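Local coordinates for flavin-dependent monooxygenase, oxygenase subunit HsaA (Rhodococcus sp., PDB 2RFQ), which catalyses the ortho-hydroxylation of the steroid catabolite 3-HSA to 3,4-DHSA with reduced FMN and oxygen during cholesterol breakdown, at residues R51-E56 against V66-A71; M248-Y253 against S288-A293; R321-Q326 against E374-M379. All blocks are in the same frame, centred on the assembly; numbering follows the deposited sequence.

Contact 1 (R51-E56 against V66-A71)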
ATOM      1  N   ARG A  51      32.091  24.229  -3.994  1.00  9.41           N
ATOM      2  CA  ARG A  51      32.945  24.156  -5.189  1.00  8.80           C
ATOM      3  C   ARG A  51      32.766  22.867  -5.992  1.00  9.04           C
ATOM      4  O   ARG A  51      33.301  22.758  -7.093  1.00  8.03           O
ATOM      5  CB  ARG A  51      34.429  24.292  -4.797  1.00  9.34           C
ATOM      6  CG  ARG A  51      34.741  25.592  -4.111  1.00 10.57           C
ATOM      7  CD  ARG A  51      36.256  25.744  -4.023  1.00 12.50           C
ATOM      8  NE  ARG A  51      36.658  27.087  -3.618  1.00 16.27           N
ATOM      9  CZ  ARG A  51      36.705  28.158  -4.418  1.00 18.84           C
ATOM     10  NH1 ARG A  51      36.341  28.086  -5.708  1.00 18.61           N
ATOM     11  NH2 ARG A  51      37.120  29.318  -3.916  1.00 19.01           N
ATOM     12  N   LEU A  52      32.020  21.899  -5.460  1.00  8.83           N
ATOM     13  CA  LEU A  52      31.938  20.590  -6.109  1.00  8.49           C
ATOM     14  C   LEU A  52      31.535  20.638  -7.591  1.00  8.56           C
ATOM     15  O   LEU A  52      32.208  20.015  -8.408  1.00  8.60           O
ATOM     16  CB  LEU A  52      31.033  19.629  -5.343  1.00  8.96           C
ATOM     17  CG  LEU A  52      31.686  18.995  -4.115  1.00  8.04           C
ATOM     18  CD1 LEU A  52      30.629  18.189  -3.337  1.00  8.37           C
ATOM     19  CD2 LEU A  52      32.859  18.103  -4.489  1.00  9.01           C
ATOM     20  N   LEU A  53      30.456  21.352  -7.925  1.00  7.58           N
ATOM     21  CA  LEU A  53      30.039  21.456  -9.338  1.00  8.43           C
ATOM     22  C   LEU A  53      30.483  22.773 -10.007  1.00  8.51           C
ATOM     23  O   LEU A  53      30.043  23.093 -11.125  1.00  8.78           O
ATOM     24  CB  LEU A  53      28.528  21.253  -9.499  1.00  9.06           C
ATOM     25  CG  LEU A  53      28.018  19.877  -9.036  1.00  8.58           C
ATOM     26  CD1 LEU A  53      26.520  19.819  -9.244  1.00 11.98           C
ATOM     27  CD2 LEU A  53      28.677  18.720  -9.785  1.00 11.00           C
ATOM     28  N   GLN A  54      31.313  23.541  -9.300  1.00  8.61           N
ATOM     29  CA  GLN A  54      31.861  24.786  -9.850  1.00  8.68           C
ATOM     30  C   GLN A  54      32.990  24.481 -10.857  1.00  8.56           C
ATOM     31  O   GLN A  54      33.722  23.514 -10.670  1.00  8.82           O
ATOM     32  CB  GLN A  54      32.376  25.659  -8.709  1.00  9.17           C
ATOM     33  CG  GLN A  54      32.895  27.016  -9.137  1.00 10.60           C
ATOM     34  CD  GLN A  54      33.357  27.834  -7.945  1.00 13.12           C
ATOM     35  OE1 GLN A  54      33.986  27.301  -7.034  1.00 15.02           O
ATOM     36  NE2 GLN A  54      33.062  29.132  -7.951  1.00 12.12           N
ATOM     37  N   PRO A  55      33.071  25.254 -11.956  1.00  9.35           N
ATOM     38  CA  PRO A  55      34.126  25.002 -12.973  1.00  9.26           C
ATOM     39  C   PRO A  55      35.554  25.124 -12.454  1.00 10.46           C
ATOM     40  O   PRO A  55      35.835  25.901 -11.522  1.00 10.97           O
ATOM     41  CB  PRO A  55      33.823  26.041 -14.072  1.00 10.21           C
ATOM     42  CG  PRO A  55      32.313  26.269 -13.935  1.00  9.56           C
ATOM     43  CD  PRO A  55      32.111  26.283 -12.421  1.00  8.96           C
ATOM     44  N   GLU A  56      36.441  24.324 -13.043  1.00 10.14           N
ATOM     45  CA  GLU A  56      37.853  24.391 -12.697  1.00 11.40           C
ATOM     46  C   GLU A  56      38.420  25.819 -12.835  1.00 11.55           C
ATOM     47  O   GLU A  56      39.276  26.229 -12.044  1.00 11.62           O
ATOM     48  CB  GLU A  56      38.630  23.400 -13.556  1.00 12.57           C
ATOM     49  CG  GLU A  56      40.118  23.315 -13.221  1.00 17.32           C
ATOM     50  CD  GLU A  56      40.947  24.347 -13.950  1.00 23.10           C
ATOM     51  OE1 GLU A  56      40.480  24.890 -14.975  1.00 25.14           O
ATOM     52  OE2 GLU A  56      42.088  24.604 -13.497  1.00 28.06           O
ATOM     53  N   VAL A  66      27.739  12.263  -9.130  1.00  7.39           N
ATOM     54  CA  VAL A  66      27.411  11.335  -8.031  1.00  7.61           C
ATOM     55  C   VAL A  66      28.114  11.792  -6.744  1.00  7.78           C
ATOM     56  O   VAL A  66      27.570  11.672  -5.661  1.00  7.88           O
ATOM     57  CB  VAL A  66      27.687   9.865  -8.360  1.00  7.49           C
ATOM     58  CG1 VAL A  66      27.439   8.982  -7.123  1.00  8.05           C
ATOM     59  CG2 VAL A  66      26.775   9.421  -9.520  1.00  9.31           C
ATOM     60  N   LEU A  67      29.323  12.316  -6.865  1.00  7.29           N
ATOM     61  CA  LEU A  67      30.011  12.838  -5.678  1.00  7.76           C
ATOM     62  C   LEU A  67      29.196  13.981  -5.059  1.00  8.22           C
ATOM     63  O   LEU A  67      29.005  14.018  -3.842  1.00  8.45           O
ATOM     64  CB  LEU A  67      31.424  13.313  -6.048  1.00  7.64           C
ATOM     65  CG  LEU A  67      32.158  14.076  -4.932  1.00  7.93           C
ATOM     66  CD1 LEU A  67      32.364  13.290  -3.660  1.00  8.06           C
ATOM     67  CD2 LEU A  67      33.512  14.565  -5.435  1.00  8.35           C
ATOM     68  N   PHE A  68      28.693  14.881  -5.901  1.00  7.91           N
ATOM     69  CA  PHE A  68      27.901  16.010  -5.417  1.00  8.00           C
ATOM     70  C   PHE A  68      26.649  15.508  -4.682  1.00  8.49           C
ATOM     71  O   PHE A  68      26.371  15.947  -3.544  1.00  7.38           O
ATOM     72  CB  PHE A  68      27.491  16.944  -6.562  1.00  8.07           C
ATOM     73  CG  PHE A  68      26.584  18.055  -6.115  1.00  8.08           C
ATOM     74  CD1 PHE A  68      27.100  19.155  -5.434  1.00  8.58           C
ATOM     75  CD2 PHE A  68      25.205  17.992  -6.365  1.00 10.03           C
ATOM     76  CE1 PHE A  68      26.262  20.193  -5.000  1.00 10.57           C
ATOM     77  CE2 PHE A  68      24.353  19.014  -5.904  1.00 11.32           C
ATOM     78  CZ  PHE A  68      24.884  20.108  -5.233  1.00 10.66           C
ATOM     79  N   TYR A  69      25.901  14.577  -5.298  1.00  7.68           N
ATOM     80  CA  TYR A  69      24.667  14.116  -4.645  1.00  7.45           C
ATOM     81  C   TYR A  69      24.949  13.290  -3.387  1.00  7.41           C
ATOM     82  O   TYR A  69      24.150  13.304  -2.443  1.00  8.02           O
ATOM     83  CB  TYR A  69      23.738  13.377  -5.612  1.00  7.50           C
ATOM     84  CG  TYR A  69      23.259  14.248  -6.740  1.00  8.12           C
ATOM     85  CD1 TYR A  69      22.535  15.418  -6.497  1.00  8.37           C
ATOM     86  CD2 TYR A  69      23.558  13.911  -8.060  1.00  9.03           C
ATOM     87  CE1 TYR A  69      22.107  16.239  -7.551  1.00 10.05           C
ATOM     88  CE2 TYR A  69      23.127  14.711  -9.129  1.00  9.51           C
ATOM     89  CZ  TYR A  69      22.396  15.857  -8.867  1.00  8.96           C
ATOM     90  OH  TYR A  69      21.984  16.635  -9.942  1.00  9.21           O
ATOM     91  N   SER A  70      26.097  12.609  -3.366  1.00  6.66           N
ATOM     92  CA  SER A  70      26.542  11.848  -2.183  1.00  7.72           C
ATOM     93  C   SER A  70      26.818  12.811  -1.031  1.00  7.84           C
ATOM     94  O   SER A  70      26.470  12.522   0.121  1.00  8.92           O
ATOM     95  CB  SER A  70      27.791  11.037  -2.530  1.00  8.35           C
ATOM     96  OG  SER A  70      27.430  10.044  -3.485  1.00  9.89           O
ATOM     97  N   ALA A  71      27.405  13.962  -1.353  1.00  7.26           N
ATOM     98  CA  ALA A  71      27.686  15.005  -0.339  1.00  7.61           C
ATOM     99  C   ALA A  71      26.382  15.571   0.213  1.00  6.77           C
ATOM    100  O   ALA A  71      26.211  15.736   1.431  1.00  7.33           O
ATOM    101  CB  ALA A  71      28.550  16.102  -0.938  1.00  8.26           C
TER
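Leu53 and Phe68 make the one CH-pi contact between these segments. Leu53 CD1 lies 3.7 Å from the centroid of the Phe68 ring and 18° off the ring normal, so the methyl sits over the face, displaced toward the CG side of the rim, where CD1 comes within 3.6 Å of Phe68 CG. The ring is carried out to the loop because its CG is anti to the backbone N (chi1 175°), and the two side chains cross at about a right angle. Leu52 meets the same ring differently: its CB lies near the ring plane, at the edge, 4.0 Å from Phe68 CD1. Phe49 adds a second ring to this cluster.

Residues 51-56 lie in the loop between helix 38-47 and helix 65-76 in the helical N-terminal domain of the acyl-CoA dehydrogenase fold, and the chain doubles back there through a type I turn from Arg51 to Gln54, closed by Gln54 N to Arg51 O at 3.1 Å. This turn presents two successive leucines to the helix.

Purely aliphatic contacts come from the forked end of Leu52. One branch, CD2, meets Leu67 CD2 at 3.7 Å; the other, CD1, reaches Ala71 CB, one helical turn further on, at 3.8 Å. Val12 of helix 11-25 also touches Leu52.

Polar bonding stays within each segment or goes to outside groups. Ser70 OG donates to Val66 O at 2.7 Å from above the carbonyl plane, while Ser70 N reaches that oxygen from the opposite face. The carbonyl of Leu53 accepts from the Tyr229 hydroxyl.

Contact 2 (M248-Y253 against S288-A293)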
HETATM    1  N   MSE A 248      17.584  12.773   4.255  1.00  6.94           N
HETATM    2  CA  MSE A 248      16.727  12.897   5.442  1.00  7.92           C
HETATM    3  C   MSE A 248      16.271  11.512   5.915  1.00  6.85           C
HETATM    4  O   MSE A 248      16.235  11.243   7.129  1.00  7.52           O
HETATM    5  CB  MSE A 248      15.530  13.816   5.156  1.00  7.22           C
HETATM    6  CG  MSE A 248      15.952  15.270   5.047  1.00  7.02           C
HETATM    7 SE   MSE A 248      14.327  16.260   4.490  1.00 13.92          SE
HETATM    8  CE  MSE A 248      15.136  17.483   3.154  1.00  8.40           C
ATOM      9  N   ALA A 249      15.992  10.618   4.962  1.00  6.49           N
ATOM     10  CA  ALA A 249      15.526   9.274   5.299  1.00  6.63           C
ATOM     11  C   ALA A 249      16.657   8.478   5.958  1.00  6.76           C
ATOM     12  O   ALA A 249      16.424   7.744   6.947  1.00  7.30           O
ATOM     13  CB  ALA A 249      14.950   8.575   4.040  1.00  6.77           C
ATOM     14  N   TYR A 250      17.878   8.612   5.438  1.00  6.42           N
ATOM     15  CA  TYR A 250      19.035   7.965   6.087  1.00  7.75           C
ATOM     16  C   TYR A 250      19.181   8.445   7.536  1.00  7.52           C
ATOM     17  O   TYR A 250      19.397   7.639   8.474  1.00  7.73           O
ATOM     18  CB  TYR A 250      20.335   8.223   5.323  1.00  7.29           C
ATOM     19  CG  TYR A 250      20.564   7.285   4.153  1.00  8.33           C
ATOM     20  CD1 TYR A 250      20.076   7.598   2.897  1.00  8.71           C
ATOM     21  CD2 TYR A 250      21.224   6.072   4.326  1.00  9.93           C
ATOM     22  CE1 TYR A 250      20.303   6.754   1.796  1.00  8.69           C
ATOM     23  CE2 TYR A 250      21.440   5.197   3.238  1.00  9.12           C
ATOM     24  CZ  TYR A 250      20.951   5.561   1.975  1.00  7.88           C
ATOM     25  OH  TYR A 250      21.143   4.732   0.890  1.00  9.51           O
ATOM     26  N   GLY A 251      19.034   9.754   7.727  1.00  7.68           N
ATOM     27  CA  GLY A 251      19.195  10.359   9.057  1.00  7.52           C
ATOM     28  C   GLY A 251      18.110   9.870   9.998  1.00  7.90           C
ATOM     29  O   GLY A 251      18.394   9.526  11.156  1.00  8.63           O
ATOM     30  N   ALA A 252      16.879   9.838   9.489  1.00  7.80           N
ATOM     31  CA  ALA A 252      15.734   9.366  10.271  1.00  8.49           C
ATOM     32  C   ALA A 252      15.947   7.905  10.662  1.00  8.24           C
ATOM     33  O   ALA A 252      15.688   7.501  11.816  1.00  8.82           O
ATOM     34  CB  ALA A 252      14.454   9.516   9.472  1.00  8.39           C
ATOM     35  N   TYR A 253      16.386   7.105   9.695  1.00  7.66           N
ATOM     36  CA  TYR A 253      16.655   5.677   9.954  1.00  7.63           C
ATOM     37  C   TYR A 253      17.709   5.489  11.061  1.00  8.80           C
ATOM     38  O   TYR A 253      17.494   4.751  12.039  1.00  9.33           O
ATOM     39  CB  TYR A 253      17.110   5.011   8.653  1.00  7.53           C
ATOM     40  CG  TYR A 253      17.375   3.548   8.873  1.00  6.78           C
ATOM     41  CD1 TYR A 253      16.326   2.628   8.867  1.00  6.80           C
ATOM     42  CD2 TYR A 253      18.669   3.093   9.149  1.00  8.59           C
ATOM     43  CE1 TYR A 253      16.574   1.268   9.115  1.00  7.19           C
ATOM     44  CE2 TYR A 253      18.932   1.713   9.385  1.00  7.53           C
ATOM     45  CZ  TYR A 253      17.869   0.829   9.375  1.00  7.83           C
ATOM     46  OH  TYR A 253      18.116  -0.515   9.606  1.00  9.43           O
ATOM     47  N   SER A 288      15.450  -1.037   3.384  1.00  6.76           N
ATOM     48  CA  SER A 288      15.556  -1.556   2.013  1.00  6.81           C
ATOM     49  C   SER A 288      15.065  -0.539   1.007  1.00  7.13           C
ATOM     50  O   SER A 288      15.664  -0.354  -0.049  1.00  7.13           O
ATOM     51  CB  SER A 288      14.783  -2.864   1.871  1.00  6.55           C
ATOM     52  OG  SER A 288      14.865  -3.346   0.529  1.00  7.12           O
ATOM     53  N   ASP A 289      13.970   0.120   1.335  1.00  6.80           N
ATOM     54  CA  ASP A 289      13.366   1.083   0.387  1.00  7.15           C
ATOM     55  C   ASP A 289      14.195   2.357   0.244  1.00  7.57           C
ATOM     56  O   ASP A 289      14.285   2.925  -0.855  1.00  7.38           O
ATOM     57  CB  ASP A 289      11.929   1.384   0.776  1.00  7.41           C
ATOM     58  CG  ASP A 289      11.027   0.167   0.632  1.00  8.15           C
ATOM     59  OD1 ASP A 289      11.440  -0.814  -0.051  1.00  8.13           O
ATOM     60  OD2 ASP A 289       9.899   0.201   1.176  1.00  9.21           O
ATOM     61  N   ILE A 290      14.823   2.777   1.338  1.00  6.76           N
ATOM     62  CA  ILE A 290      15.754   3.913   1.289  1.00  6.74           C
ATOM     63  C   ILE A 290      16.923   3.537   0.394  1.00  6.91           C
ATOM     64  O   ILE A 290      17.301   4.310  -0.491  1.00  6.38           O
ATOM     65  CB  ILE A 290      16.233   4.320   2.706  1.00  5.90           C
ATOM     66  CG1 ILE A 290      15.041   4.896   3.492  1.00  6.75           C
ATOM     67  CG2 ILE A 290      17.378   5.326   2.586  1.00  7.10           C
ATOM     68  CD1 ILE A 290      15.298   4.911   5.013  1.00  7.38           C
ATOM     69  N   ASP A 291      17.469   2.332   0.586  1.00  6.67           N
ATOM     70  CA  ASP A 291      18.595   1.912  -0.234  1.00  7.35           C
ATOM     71  C   ASP A 291      18.187   1.841  -1.726  1.00  7.24           C
ATOM     72  O   ASP A 291      18.946   2.247  -2.623  1.00  7.79           O
ATOM     73  CB  ASP A 291      19.066   0.538   0.229  1.00  7.74           C
ATOM     74  CG  ASP A 291      20.190   0.008  -0.634  1.00  8.15           C
ATOM     75  OD1 ASP A 291      21.344   0.478  -0.464  1.00 10.53           O
ATOM     76  OD2 ASP A 291      19.926  -0.849  -1.505  1.00 12.23           O
ATOM     77  N   ALA A 292      16.988   1.326  -1.999  1.00  7.54           N
ATOM     78  CA  ALA A 292      16.530   1.244  -3.395  1.00  6.69           C
ATOM     79  C   ALA A 292      16.448   2.645  -4.019  1.00  7.02           C
ATOM     80  O   ALA A 292      16.868   2.863  -5.167  1.00  7.21           O
ATOM     81  CB  ALA A 292      15.181   0.549  -3.474  1.00  8.01           C
ATOM     82  N   ALA A 293      15.891   3.582  -3.250  1.00  6.72           N
ATOM     83  CA  ALA A 293      15.795   4.982  -3.681  1.00  6.46           C
ATOM     84  C   ALA A 293      17.165   5.510  -4.075  1.00  7.09           C
ATOM     85  O   ALA A 293      17.328   6.055  -5.155  1.00  7.33           O
ATOM     86  CB  ALA A 293      15.196   5.838  -2.577  1.00  6.76           C
TER
HETATM   87  O   HOH W   1      22.062   2.315   1.359  1.00 13.90           O
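Ile290 puts its CG2 methyl over one face of the Tyr250 ring, 3.6 Å from the centroid and 22° off the normal. The methyl is shifted toward the rim, and its distance of 3.3 Å to Tyr250 CE1 marks a tight fit. The side-chain conformation of Ile290 explains how one residue serves three partners. With chi1 at -67°, CG2 is anti to the backbone N and goes to the tyrosine, while CG1 lies beside the N and heads for Ala249, whose CB is 3.7 Å from it. An extended second torsion then carries CD1 onward, to 3.6 Å from Ala249 O and 4.1 Å from Tyr253 CB. Tyr250 has its CG anti to the carbonyl carbon, which lets its side chain run past Ile290 in the opposite direction, taking the hydroxyl toward the next residue of the facing helix.

Both segments belong to long helices, 233-266 and 277-309, of the C-terminal helical bundle of the acyl-CoA dehydrogenase fold. Their local axes run nearly antiparallel, at 156°, and approach to 10.2 Å, a wide separation that is bridged by the bulky Ile290 and Tyr250 while Ala249 supplies a small surface. Helix 316-344 backs the same interface, with Ser336 on Ile290 and Ala333 on Ala249.

At the polar end a water connects the helices. It lies in the plane of the Tyr250 ring, 2.6 Å from Tyr250 OH, and donates to Asp291 OD1 at 2.7 Å. The other carboxylate oxygen of Asp291 is held by a salt bridge to Arg295 and by Gln296 of the second subunit. The hydroxyl of Tyr253 is hydrogen-bonded to Glu384 of the second subunit.

Contact 3 (R321-Q326 against E374-M379)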
ATOM      1  N   ARG A 321      13.712   7.378 -17.712  1.00  6.82           N
ATOM      2  CA  ARG A 321      13.912   6.499 -16.544  1.00  6.98           C
ATOM      3  C   ARG A 321      14.389   7.287 -15.317  1.00  6.30           C
ATOM      4  O   ARG A 321      13.970   7.009 -14.184  1.00  6.38           O
ATOM      5  CB  ARG A 321      14.899   5.353 -16.831  1.00  8.28           C
ATOM      6  CG  ARG A 321      14.251   4.252 -17.646  1.00 11.57           C
ATOM      7  CD  ARG A 321      15.126   3.015 -17.702  1.00 14.55           C
ATOM      8  NE  ARG A 321      16.231   3.209 -18.623  1.00 16.53           N
ATOM      9  CZ  ARG A 321      17.514   3.230 -18.308  1.00 19.16           C
ATOM     10  NH1 ARG A 321      17.914   3.060 -17.045  1.00 23.21           N
ATOM     11  NH2 ARG A 321      18.409   3.402 -19.282  1.00 18.37           N
ATOM     12  N   ALA A 322      15.264   8.262 -15.549  1.00  6.49           N
ATOM     13  CA  ALA A 322      15.793   9.093 -14.479  1.00  6.17           C
ATOM     14  C   ALA A 322      14.662   9.806 -13.763  1.00  6.25           C
ATOM     15  O   ALA A 322      14.560   9.752 -12.549  1.00  6.79           O
ATOM     16  CB  ALA A 322      16.836  10.088 -15.021  1.00  6.79           C
ATOM     17  N   ARG A 323      13.780  10.450 -14.535  1.00  5.87           N
ATOM     18  CA  ARG A 323      12.633  11.136 -13.918  1.00  6.28           C
ATOM     19  C   ARG A 323      11.688  10.185 -13.172  1.00  6.06           C
ATOM     20  O   ARG A 323      11.245  10.475 -12.052  1.00  6.74           O
ATOM     21  CB  ARG A 323      11.899  11.953 -14.969  1.00  5.48           C
ATOM     22  CG  ARG A 323      12.587  13.287 -15.250  1.00  5.90           C
ATOM     23  CD  ARG A 323      12.269  14.281 -14.134  1.00  5.52           C
ATOM     24  NE  ARG A 323      10.876  14.767 -14.258  1.00  5.42           N
ATOM     25  CZ  ARG A 323      10.088  15.107 -13.237  1.00  6.05           C
ATOM     26  NH1 ARG A 323      10.513  15.012 -11.965  1.00  5.75           N
ATOM     27  NH2 ARG A 323       8.867  15.564 -13.502  1.00  6.26           N
ATOM     28  N   ARG A 324      11.401   9.047 -13.806  1.00  5.73           N
ATOM     29  CA  ARG A 324      10.571   7.995 -13.190  1.00  5.40           C
ATOM     30  C   ARG A 324      11.094   7.610 -11.807  1.00  5.50           C
ATOM     31  O   ARG A 324      10.359   7.613 -10.835  1.00  6.71           O
ATOM     32  CB  ARG A 324      10.538   6.768 -14.107  1.00  5.70           C
ATOM     33  CG  ARG A 324       9.828   5.553 -13.486  1.00  5.29           C
ATOM     34  CD  ARG A 324      10.153   4.246 -14.248  1.00  6.49           C
ATOM     35  NE  ARG A 324      11.519   3.835 -13.966  1.00  7.11           N
ATOM     36  CZ  ARG A 324      12.200   2.915 -14.650  1.00  7.85           C
ATOM     37  NH1 ARG A 324      11.651   2.270 -15.704  1.00  7.54           N
ATOM     38  NH2 ARG A 324      13.437   2.611 -14.263  1.00  7.71           N
ATOM     39  N   ASP A 325      12.381   7.278 -11.730  1.00  5.31           N
ATOM     40  CA  ASP A 325      12.964   6.777 -10.493  1.00  6.13           C
ATOM     41  C   ASP A 325      13.218   7.877  -9.484  1.00  6.76           C
ATOM     42  O   ASP A 325      13.283   7.614  -8.281  1.00  6.86           O
ATOM     43  CB  ASP A 325      14.270   6.041 -10.817  1.00  6.55           C
ATOM     44  CG  ASP A 325      14.038   4.743 -11.617  1.00  7.42           C
ATOM     45  OD1 ASP A 325      12.906   4.193 -11.596  1.00  7.10           O
ATOM     46  OD2 ASP A 325      15.007   4.293 -12.258  1.00  7.94           O
ATOM     47  N   GLN A 326      13.407   9.100  -9.973  1.00  6.14           N
ATOM     48  CA  GLN A 326      13.710  10.240  -9.119  1.00  6.15           C
ATOM     49  C   GLN A 326      12.487  10.662  -8.292  1.00  6.32           C
ATOM     50  O   GLN A 326      12.555  10.776  -7.054  1.00  6.55           O
ATOM     51  CB  GLN A 326      14.289  11.407  -9.934  1.00  5.20           C
ATOM     52  CG  GLN A 326      14.301  12.727  -9.154  1.00  5.70           C
ATOM     53  CD  GLN A 326      13.096  13.562  -9.485  1.00  8.07           C
ATOM     54  OE1 GLN A 326      12.685  13.626 -10.649  1.00  7.99           O
ATOM     55  NE2 GLN A 326      12.516  14.223  -8.467  1.00  7.69           N
ATOM     56  N   GLU A 374       3.117  11.770 -10.421  1.00  7.46           N
ATOM     57  CA  GLU A 374       2.328  11.456 -11.621  1.00  7.77           C
ATOM     58  C   GLU A 374       2.814  12.194 -12.866  1.00  7.87           C
ATOM     59  O   GLU A 374       2.756  11.665 -13.970  1.00  8.05           O
ATOM     60  CB  GLU A 374       0.843  11.693 -11.387  1.00  8.46           C
ATOM     61  CG  GLU A 374       0.284  10.703 -10.399  1.00 10.90           C
ATOM     62  CD  GLU A 374       0.262  11.222  -8.967  1.00 13.77           C
ATOM     63  OE1 GLU A 374       0.803  12.323  -8.656  1.00 11.56           O
ATOM     64  OE2 GLU A 374      -0.318  10.479  -8.144  1.00 16.94           O
ATOM     65  N   ARG A 375       3.347  13.395 -12.694  1.00  7.33           N
ATOM     66  CA  ARG A 375       3.856  14.118 -13.838  1.00  7.56           C
ATOM     67  C   ARG A 375       4.944  13.266 -14.526  1.00  7.31           C
ATOM     68  O   ARG A 375       4.900  13.060 -15.746  1.00  8.50           O
ATOM     69  CB  ARG A 375       4.443  15.457 -13.385  1.00  7.60           C
ATOM     70  CG  ARG A 375       5.088  16.215 -14.516  1.00  8.27           C
ATOM     71  CD  ARG A 375       5.526  17.605 -14.058  1.00  7.83           C
ATOM     72  NE  ARG A 375       6.052  18.384 -15.184  1.00 11.29           N
ATOM     73  CZ  ARG A 375       6.359  19.684 -15.129  1.00 13.38           C
ATOM     74  NH1 ARG A 375       6.177  20.383 -14.009  1.00 12.45           N
ATOM     75  NH2 ARG A 375       6.843  20.297 -16.213  1.00 13.10           N
ATOM     76  N   ALA A 376       5.902  12.773 -13.737  1.00  6.33           N
ATOM     77  CA  ALA A 376       6.993  11.970 -14.305  1.00  6.39           C
ATOM     78  C   ALA A 376       6.489  10.612 -14.794  1.00  6.05           C
ATOM     79  O   ALA A 376       6.938  10.123 -15.843  1.00  6.57           O
ATOM     80  CB  ALA A 376       8.140  11.799 -13.299  1.00  7.28           C
ATOM     81  N   TYR A 377       5.576  10.002 -14.023  1.00  6.27           N
ATOM     82  CA  TYR A 377       5.086   8.652 -14.358  1.00  6.14           C
ATOM     83  C   TYR A 377       4.297   8.649 -15.657  1.00  6.01           C
ATOM     84  O   TYR A 377       4.502   7.775 -16.516  1.00  6.48           O
ATOM     85  CB  TYR A 377       4.204   8.080 -13.246  1.00  6.65           C
ATOM     86  CG  TYR A 377       4.892   7.805 -11.931  1.00  5.53           C
ATOM     87  CD1 TYR A 377       6.279   7.603 -11.853  1.00  7.69           C
ATOM     88  CD2 TYR A 377       4.142   7.717 -10.771  1.00  7.79           C
ATOM     89  CE1 TYR A 377       6.917   7.335 -10.608  1.00  6.83           C
ATOM     90  CE2 TYR A 377       4.750   7.428  -9.522  1.00  8.32           C
ATOM     91  CZ  TYR A 377       6.137   7.258  -9.453  1.00  7.59           C
ATOM     92  OH  TYR A 377       6.762   6.998  -8.236  1.00  7.66           O
ATOM     93  N   VAL A 378       3.421   9.639 -15.810  1.00  6.60           N
ATOM     94  CA  VAL A 378       2.634   9.733 -17.043  1.00  6.53           C
ATOM     95  C   VAL A 378       3.575   9.932 -18.222  1.00  6.99           C
ATOM     96  O   VAL A 378       3.419   9.282 -19.261  1.00  6.70           O
ATOM     97  CB  VAL A 378       1.580  10.856 -16.941  1.00  7.37           C
ATOM     98  CG1 VAL A 378       0.939  11.150 -18.296  1.00  8.62           C
ATOM     99  CG2 VAL A 378       0.519  10.457 -15.905  1.00  7.31           C
HETATM  100  N   MSE A 379       4.560  10.806 -18.058  1.00  6.84           N
HETATM  101  CA  MSE A 379       5.508  11.065 -19.146  1.00  8.08           C
HETATM  102  C   MSE A 379       6.276   9.796 -19.532  1.00  6.97           C
HETATM  103  O   MSE A 379       6.441   9.482 -20.715  1.00  7.64           O
HETATM  104  CB  MSE A 379       6.507  12.146 -18.735  1.00  7.55           C
HETATM  105  CG  MSE A 379       7.460  12.454 -19.856  1.00  7.79           C
HETATM  106 SE   MSE A 379       8.749  13.814 -19.328  1.00 16.46          SE
HETATM  107  CE  MSE A 379       9.495  12.914 -17.779  1.00  8.15           C
TER
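Arg323 lays one face of its guanidinium over Ala376, whose CB stands above the centre of the plane, 3.8 Å from Arg323 CZ. The arginine chain is bent at both chi2 and chi3, which brings the guanidinium flat against Ala376. The same CB lies 3.6 Å from Arg323 O, so the Ala376 methyl touches both the backbone and the side chain of Arg323. Lower on the chain, the CE methyl of selenomethionine Met379 is 3.8 Å from Arg323 CB, the two side chains crossing at about a right angle.

The edge of the guanidinium meets the methylenes of Arg375, with Arg323 NH2 4.0 Å from Arg375 CD. Although Arg323 NH2 and Arg375 NE are only 4.3 Å apart, the guanidinium planes are turned 84° from each other and each has its own partners. Arg323 NH1 donates to Gln326 OE1 at 2.9 Å, in the carbonyl plane on a lone pair, and also to Ala370 O, while its NE bonds Met393 O; these bonds fix the rotation of the group. Arg375 forms a salt bridge with Asp391, whose negative charge probably offsets the neighbouring positive ones.

Tyr377 approaches edge-on: its CE1 is 3.5 Å from Arg324 O, which lies in the ring plane. The Arg324 side chain leads away and grips Asp325 side-on through NE and NH2, and Asp325 in turn accepts from Ser288 of the second subunit.

The short axes come within 8.4 Å at 143°, a close antiparallel crossing over an alanine. It packs the C-terminal helix 373-384 onto helix 316-344 of the acyl-CoA dehydrogenase-type helical bundle, just beyond His368 and Ala369, which probably contribute to the FMN site as in related enzymes.

The three contacts follow one another along the chain and do not touch. Contact 1 lies in the N-terminal helical domain, its centre 21 Å from that of contact 2 and 24 Å from that of contact 3. Contacts 2 and 3 use the consecutive helices 277-309 and 316-344 and approach to about 5 Å between nearest atoms; both also face the second subunit. Contact 3 comes closest to the inferred FMN residues, the Arg375 side chain being about 5 Å from that of Ala369. Contacts 1 and 2 are a further shell away: the side chains of Phe68 and Ala249 are about 11 and 12 Å from that of Trp84. Tyr253 of contact 2 has its side chain about 10 Å from a bound 3-pyridinium-1-ylpropane-1-sulfonate.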